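Local coordinates for protein glycerol dehydratase (Clostridium butyricum, PDB 1R9D) that probably acts as a B12-independent lyase of the glycyl-radical family that dehydrates glycerol, at residues Glu11-Leu16 and Ile314-Asn319; Lys17-Asn22 and Thr65-Glu70. All blocks are in the same frame, centred on the assembly; numbering follows the deposited sequence.

Contact 1 (Glu11-Leu16 and Ile314-Asn319)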
loop_
_atom_site.group_PDB
_atom_site.type_symbol
_atom_site.label_atom_id
_atom_site.label_comp_id
_atom_site.label_asym_id
_atom_site.label_seq_id
_atom_site.Cartn_x
_atom_site.Cartn_y
_atom_site.Cartn_z
ATOM N N GLU A 11 44.199 5.981 -30.129
ATOM C CA GLU A 11 44.951 6.036 -28.886
ATOM C C GLU A 11 44.028 6.440 -27.737
ATOM O O GLU A 11 44.228 6.028 -26.598
ATOM C CB GLU A 11 46.107 7.034 -29.017
ATOM C CG GLU A 11 46.932 7.212 -27.755
ATOM C CD GLU A 11 47.312 5.894 -27.105
ATOM O OE1 GLU A 11 47.647 4.937 -27.836
ATOM O OE2 GLU A 11 47.287 5.820 -25.856
ATOM N N ARG A 12 43.016 7.243 -28.048
ATOM C CA ARG A 12 42.057 7.690 -27.041
ATOM C C ARG A 12 41.432 6.482 -26.351
ATOM O O ARG A 12 41.312 6.440 -25.130
ATOM C CB ARG A 12 40.943 8.522 -27.680
ATOM C CG ARG A 12 39.960 9.100 -26.662
ATOM C CD ARG A 12 38.642 9.499 -27.308
ATOM N NE ARG A 12 38.809 10.468 -28.387
ATOM C CZ ARG A 12 39.131 11.748 -28.210
ATOM N NH1 ARG A 12 39.325 12.226 -26.989
ATOM N NH2 ARG A 12 39.248 12.551 -29.261
ATOM N N ILE A 13 41.032 5.498 -27.148
ATOM C CA ILE A 13 40.414 4.295 -26.601
ATOM C C ILE A 13 41.371 3.561 -25.667
ATOM O O ILE A 13 40.965 3.070 -24.613
ATOM C CB ILE A 13 39.950 3.355 -27.734
ATOM C CG1 ILE A 13 38.994 4.110 -28.661
ATOM C CG2 ILE A 13 39.272 2.121 -27.156
ATOM C CD1 ILE A 13 37.851 4.819 -27.934
ATOM N N ASN A 14 42.647 3.492 -26.035
ATOM C CA ASN A 14 43.616 2.818 -25.180
ATOM C C ASN A 14 43.749 3.543 -23.843
ATOM O O ASN A 14 43.898 2.912 -22.796
ATOM C CB ASN A 14 44.985 2.736 -25.863
ATOM C CG ASN A 14 44.945 1.934 -27.149
ATOM O OD1 ASN A 14 44.267 0.907 -27.233
ATOM N ND2 ASN A 14 45.679 2.389 -28.157
ATOM N N ILE A 15 43.694 4.871 -23.881
ATOM C CA ILE A 15 43.802 5.672 -22.666
ATOM C C ILE A 15 42.585 5.475 -21.761
ATOM O O ILE A 15 42.723 5.304 -20.549
ATOM C CB ILE A 15 43.942 7.173 -23.002
ATOM C CG1 ILE A 15 45.264 7.413 -23.736
ATOM C CG2 ILE A 15 43.886 8.004 -21.720
ATOM C CD1 ILE A 15 45.434 8.823 -24.249
ATOM N N LEU A 16 41.396 5.498 -22.354
ATOM C CA LEU A 16 40.166 5.323 -21.589
ATOM C C LEU A 16 40.089 3.910 -21.015
ATOM O O LEU A 16 39.666 3.721 -19.875
ATOM C CB LEU A 16 38.952 5.612 -22.474
ATOM C CG LEU A 16 38.848 7.057 -22.971
ATOM C CD1 LEU A 16 37.768 7.167 -24.023
ATOM C CD2 LEU A 16 38.555 7.983 -21.798
ATOM N N ILE A 314 31.367 4.236 -25.828
ATOM C CA ILE A 314 30.195 3.709 -25.135
ATOM C C ILE A 314 30.564 2.357 -24.527
ATOM O O ILE A 314 30.192 2.049 -23.396
ATOM C CB ILE A 314 28.996 3.537 -26.096
ATOM C CG1 ILE A 314 28.405 4.911 -26.441
ATOM C CG2 ILE A 314 27.937 2.659 -25.452
ATOM C CD1 ILE A 314 27.291 4.867 -27.468
ATOM N N TRP A 315 31.304 1.553 -25.283
ATOM C CA TRP A 315 31.737 0.252 -24.785
ATOM C C TRP A 315 32.509 0.460 -23.483
ATOM O O TRP A 315 32.266 -0.219 -22.484
ATOM C CB TRP A 315 32.635 -0.450 -25.811
ATOM C CG TRP A 315 31.991 -1.608 -26.542
ATOM C CD1 TRP A 315 32.489 -2.875 -26.660
ATOM C CD2 TRP A 315 30.758 -1.592 -27.280
ATOM N NE1 TRP A 315 31.647 -3.648 -27.426
ATOM C CE2 TRP A 315 30.577 -2.888 -27.819
ATOM C CE3 TRP A 315 29.790 -0.612 -27.538
ATOM C CZ2 TRP A 315 29.466 -3.230 -28.601
ATOM C CZ3 TRP A 315 28.680 -0.951 -28.319
ATOM C CH2 TRP A 315 28.531 -2.252 -28.840
ATOM N N ILE A 316 33.436 1.415 -23.483
ATOM C CA ILE A 316 34.214 1.678 -22.283
ATOM C C ILE A 316 33.342 2.154 -21.114
ATOM O O ILE A 316 33.540 1.724 -19.977
ATOM C CB ILE A 316 35.338 2.707 -22.567
ATOM C CG1 ILE A 316 36.337 2.099 -23.562
ATOM C CG2 ILE A 316 36.037 3.088 -21.273
ATOM C CD1 ILE A 316 37.457 3.029 -23.988
ATOM N N LYS A 317 32.378 3.029 -21.391
ATOM C CA LYS A 317 31.491 3.533 -20.339
ATOM C C LYS A 317 30.711 2.389 -19.686
ATOM O O LYS A 317 30.489 2.389 -18.478
ATOM C CB LYS A 317 30.503 4.564 -20.902
ATOM C CG LYS A 317 31.144 5.862 -21.400
ATOM C CD LYS A 317 31.975 6.535 -20.317
ATOM C CE LYS A 317 31.153 6.885 -19.091
ATOM N NZ LYS A 317 32.004 7.435 -17.984
ATOM N N LEU A 318 30.296 1.411 -20.486
ATOM C CA LEU A 318 29.549 0.276 -19.948
ATOM C C LEU A 318 30.393 -0.536 -18.961
ATOM O O LEU A 318 29.867 -1.344 -18.198
ATOM C CB LEU A 318 29.053 -0.614 -21.097
ATOM C CG LEU A 318 27.919 -0.031 -21.949
ATOM C CD1 LEU A 318 27.878 -0.717 -23.297
ATOM C CD2 LEU A 318 26.595 -0.178 -21.213
ATOM N N ASN A 319 31.706 -0.319 -18.976
ATOM C CA ASN A 319 32.614 -1.022 -18.071
ATOM C C ASN A 319 32.904 -0.172 -16.832
ATOM O O ASN A 319 33.583 -0.612 -15.903
ATOM C CB ASN A 319 33.930 -1.339 -18.788
ATOM C CG ASN A 319 33.820 -2.535 -19.715
ATOM O OD1 ASN A 319 33.911 -3.680 -19.279
ATOM N ND2 ASN A 319 33.613 -2.273 -20.996
#

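Contact 2 (Lys17-Asn22 and Thr65-Glu70)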
loop_
_atom_site.group_PDB
_atom_site.type_symbol
_atom_site.label_atom_id
_atom_site.label_comp_id
_atom_site.label_asym_id
_atom_site.label_seq_id
_atom_site.Cartn_x
_atom_site.Cartn_y
_atom_site.Cartn_z
ATOM N N LYS A 17 40.513 2.919 -21.799
ATOM C CA LYS A 17 40.494 1.535 -21.331
ATOM C C LYS A 17 41.406 1.364 -20.118
ATOM O O LYS A 17 41.073 0.652 -19.170
ATOM C CB LYS A 17 40.949 0.578 -22.439
ATOM C CG LYS A 17 41.116 -0.859 -21.956
ATOM C CD LYS A 17 41.643 -1.778 -23.050
ATOM C CE LYS A 17 41.808 -3.202 -22.528
ATOM N NZ LYS A 17 42.443 -4.111 -23.528
ATOM N N ALA A 18 42.564 2.016 -20.160
ATOM C CA ALA A 18 43.521 1.936 -19.065
ATOM C C ALA A 18 42.930 2.498 -17.775
ATOM O O ALA A 18 43.264 2.046 -16.679
ATOM C CB ALA A 18 44.800 2.694 -19.433
ATOM N N GLN A 19 42.052 3.488 -17.904
ATOM C CA GLN A 19 41.424 4.091 -16.734
ATOM C C GLN A 19 40.579 3.049 -16.014
ATOM O O GLN A 19 40.531 3.013 -14.785
ATOM C CB GLN A 19 40.546 5.275 -17.147
ATOM C CG GLN A 19 41.284 6.355 -17.925
ATOM C CD GLN A 19 40.422 7.574 -18.195
ATOM O OE1 GLN A 19 39.195 7.476 -18.272
ATOM N NE2 GLN A 19 41.061 8.729 -18.355
ATOM N N ILE A 20 39.914 2.197 -16.786
ATOM C CA ILE A 20 39.082 1.148 -16.206
ATOM C C ILE A 20 39.931 0.104 -15.468
ATOM O O ILE A 20 39.709 -0.171 -14.291
ATOM C CB ILE A 20 38.267 0.409 -17.295
ATOM C CG1 ILE A 20 37.377 1.393 -18.065
ATOM C CG2 ILE A 20 37.441 -0.694 -16.655
ATOM C CD1 ILE A 20 36.260 2.011 -17.246
ATOM N N LEU A 21 40.908 -0.469 -16.166
ATOM C CA LEU A 21 41.762 -1.500 -15.582
ATOM C C LEU A 21 42.681 -1.048 -14.452
ATOM O O LEU A 21 42.967 -1.819 -13.540
ATOM C CB LEU A 21 42.589 -2.171 -16.681
ATOM C CG LEU A 21 41.750 -2.948 -17.702
ATOM C CD1 LEU A 21 42.648 -3.532 -18.770
ATOM C CD2 LEU A 21 40.966 -4.042 -16.989
ATOM N N ASN A 22 43.151 0.193 -14.502
ATOM C CA ASN A 22 44.035 0.684 -13.448
ATOM C C ASN A 22 43.265 1.185 -12.233
ATOM O O ASN A 22 43.850 1.506 -11.197
ATOM C CB ASN A 22 44.944 1.791 -13.987
ATOM C CG ASN A 22 45.957 1.269 -14.982
ATOM O OD1 ASN A 22 46.503 0.179 -14.804
ATOM N ND2 ASN A 22 46.223 2.042 -16.030
ATOM N N THR A 65 31.526 13.896 -12.705
ATOM C CA THR A 65 32.909 13.702 -13.131
ATOM C C THR A 65 33.062 13.487 -14.629
ATOM O O THR A 65 32.311 12.731 -15.247
ATOM C CB THR A 65 33.563 12.478 -12.438
ATOM O OG1 THR A 65 33.534 12.644 -11.015
ATOM C CG2 THR A 65 35.011 12.326 -12.893
ATOM N N ILE A 66 34.040 14.171 -15.207
ATOM C CA ILE A 66 34.352 14.017 -16.618
ATOM C C ILE A 66 35.805 13.562 -16.612
ATOM O O ILE A 66 36.695 14.306 -16.202
ATOM C CB ILE A 66 34.204 15.342 -17.403
ATOM C CG1 ILE A 66 32.728 15.750 -17.447
ATOM C CG2 ILE A 66 34.750 15.172 -18.819
ATOM C CD1 ILE A 66 32.421 16.920 -18.355
ATOM N N ARG A 67 36.036 12.323 -17.034
ATOM C CA ARG A 67 37.381 11.765 -17.047
ATOM C C ARG A 67 38.171 12.264 -18.248
ATOM O O ARG A 67 37.600 12.633 -19.272
ATOM C CB ARG A 67 37.311 10.235 -17.040
ATOM C CG ARG A 67 36.414 9.668 -15.932
ATOM C CD ARG A 67 36.529 8.152 -15.828
ATOM N NE ARG A 67 35.444 7.553 -15.051
ATOM C CZ ARG A 67 35.213 7.782 -13.759
ATOM N NH1 ARG A 67 35.991 8.604 -13.069
ATOM N NH2 ARG A 67 34.192 7.188 -13.154
ATOM N N ASP A 68 39.492 12.279 -18.116
ATOM C CA ASP A 68 40.352 12.761 -19.191
ATOM C C ASP A 68 40.142 12.056 -20.530
ATOM O O ASP A 68 40.028 10.833 -20.591
ATOM C CB ASP A 68 41.823 12.638 -18.779
ATOM C CG ASP A 68 42.104 13.258 -17.421
ATOM O OD1 ASP A 68 41.691 14.419 -17.195
ATOM O OD2 ASP A 68 42.741 12.586 -16.579
ATOM N N GLN A 69 40.084 12.849 -21.596
ATOM C CA GLN A 69 39.923 12.357 -22.963
ATOM C C GLN A 69 38.573 11.733 -23.337
ATOM O O GLN A 69 38.431 11.175 -24.422
ATOM C CB GLN A 69 41.044 11.364 -23.292
ATOM C CG GLN A 69 42.453 11.945 -23.190
ATOM C CD GLN A 69 42.611 13.239 -23.978
ATOM O OE1 GLN A 69 42.253 13.312 -25.157
ATOM N NE2 GLN A 69 43.155 14.266 -23.328
ATOM N N GLU A 70 37.584 11.831 -22.456
ATOM C CA GLU A 70 36.267 11.267 -22.753
ATOM C C GLU A 70 35.507 12.052 -23.821
ATOM O O GLU A 70 35.577 13.282 -23.870
ATOM C CB GLU A 70 35.406 11.206 -21.484
ATOM C CG GLU A 70 35.635 9.980 -20.609
ATOM C CD GLU A 70 34.649 9.892 -19.450
ATOM O OE1 GLU A 70 34.443 8.774 -18.930
ATOM O OE2 GLU A 70 34.088 10.939 -19.052
#

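Contact 1 (Glu11-Leu16 and Ile314-Asn319)
The delta methyl of Ile316 reaches from helix 304-317 to Ile13 and Leu16 on helix 11-22. Its CD1 lies 3.3 Å from CB of Leu16, tighter than a usual carbon-carbon contact, and 3.8 Å from CG2 of Ile13. The same methyl also rests 3.6 Å from the carbonyl oxygen O of Ile13, so it covers backbone as well as side chain. The second branch of Ile316 broadens the footing: CG2 stands 4.0 Å from CB of Leu16. The side chains of Leu16 and Ile316 meet at about a right angle, the end of the isoleucine lying against the base of the leucine.

Torsions explain the reach. In Ile316, CG1 is anti to the carbonyl carbon (chi1 -65°) and CD1 continues the chain outward (chi2 177°), giving a slender arm with a methyl at its end. Isoleucine suits the place because both its branches, CD1 and CG2, find apolar contact with Leu16. No hydrogen bond crosses between the segments; all three touching residues are buried and apolar.

Polar bonds lie farther out. Asn319 ND2 returns to the carbonyl O of Trp315 at 2.9 Å, approaching from above the carbonyl plane, and also bonds the carbonyl oxygen of Gln373. Arg12, one residue before Ile13, forms salt bridges with Glu309 and Glu241. Ile13 and Leu16 both touch Cys313 on helix 304-317 too. Ile316 thus lies between helix 11-22 on one hand and Val369 of helix 357-369 on the other, and the contact joins helix 11-22 to helix 304-317.

Contact 2 (Lys17-Asn22 and Thr65-Glu70)
Gln19 links helix 11-22 to the loop 65-70 through its amide, the carbonyl end resting on Arg67 and the amino end turned to Asp68. The polar link is modest: NE2 of Gln19 donates to the backbone O of Asp68 at 3.2 Å, a weak bond, long and bent (N-H...O angle 134°). A glutamine suits the place, since its chain, extended beyond CG (chi2 -174°), carries a donor far enough from the helix to meet a main-chain carbonyl.

Van der Waals contact supplies the rest. OE1 of Gln19 lies 3.6 Å from CB and 3.7 Å from CD of Arg67, against the aliphatic part of the arginine, and NE2 of Gln19 is 4.0 Å from CB of Asp68. The amide and guanidinium planes stand almost perpendicular, 86° apart, so the two flat groups do not stack.

Bonds within the loop hold its shape. Arg67 to Glu70 form a type II beta turn, and the backbone N of Arg67 donates to OE2 of Glu70 at 3.1 Å, meeting the carboxylate from above its plane. The guanidinium of Arg67 is engaged by Asp320 and by the carbonyls of Thr77 and Lys78. On the other flank of the loop, which follows helix 47-61, Ile66 packs on Tyr222, Lys225 and Ile229 of helix 197-230, placing the 65-70 segment between that long helix and helix 11-22.

How the contacts relate
From the N terminus the chain first forms helix 11-22, whose earlier half enters contact 1 and later half contact 2. It then runs through helices 30-40 and 47-61 to 65-70, where contact 2 closes the shorter loop. Contact 1 closes a far longer one, mostly helical between its segments, when 314-319 returns to the same helix; the shorter loop lies wholly within it. The centres are 7 Å apart, and the two contacts touch directly: Lys317 forms a salt bridge with Glu70, and Arg12 probably hydrogen-bonds the carbonyl of Gln69. Helix 11-22, the 65-70 loop and helix 304-317 are thus tied together in pairs.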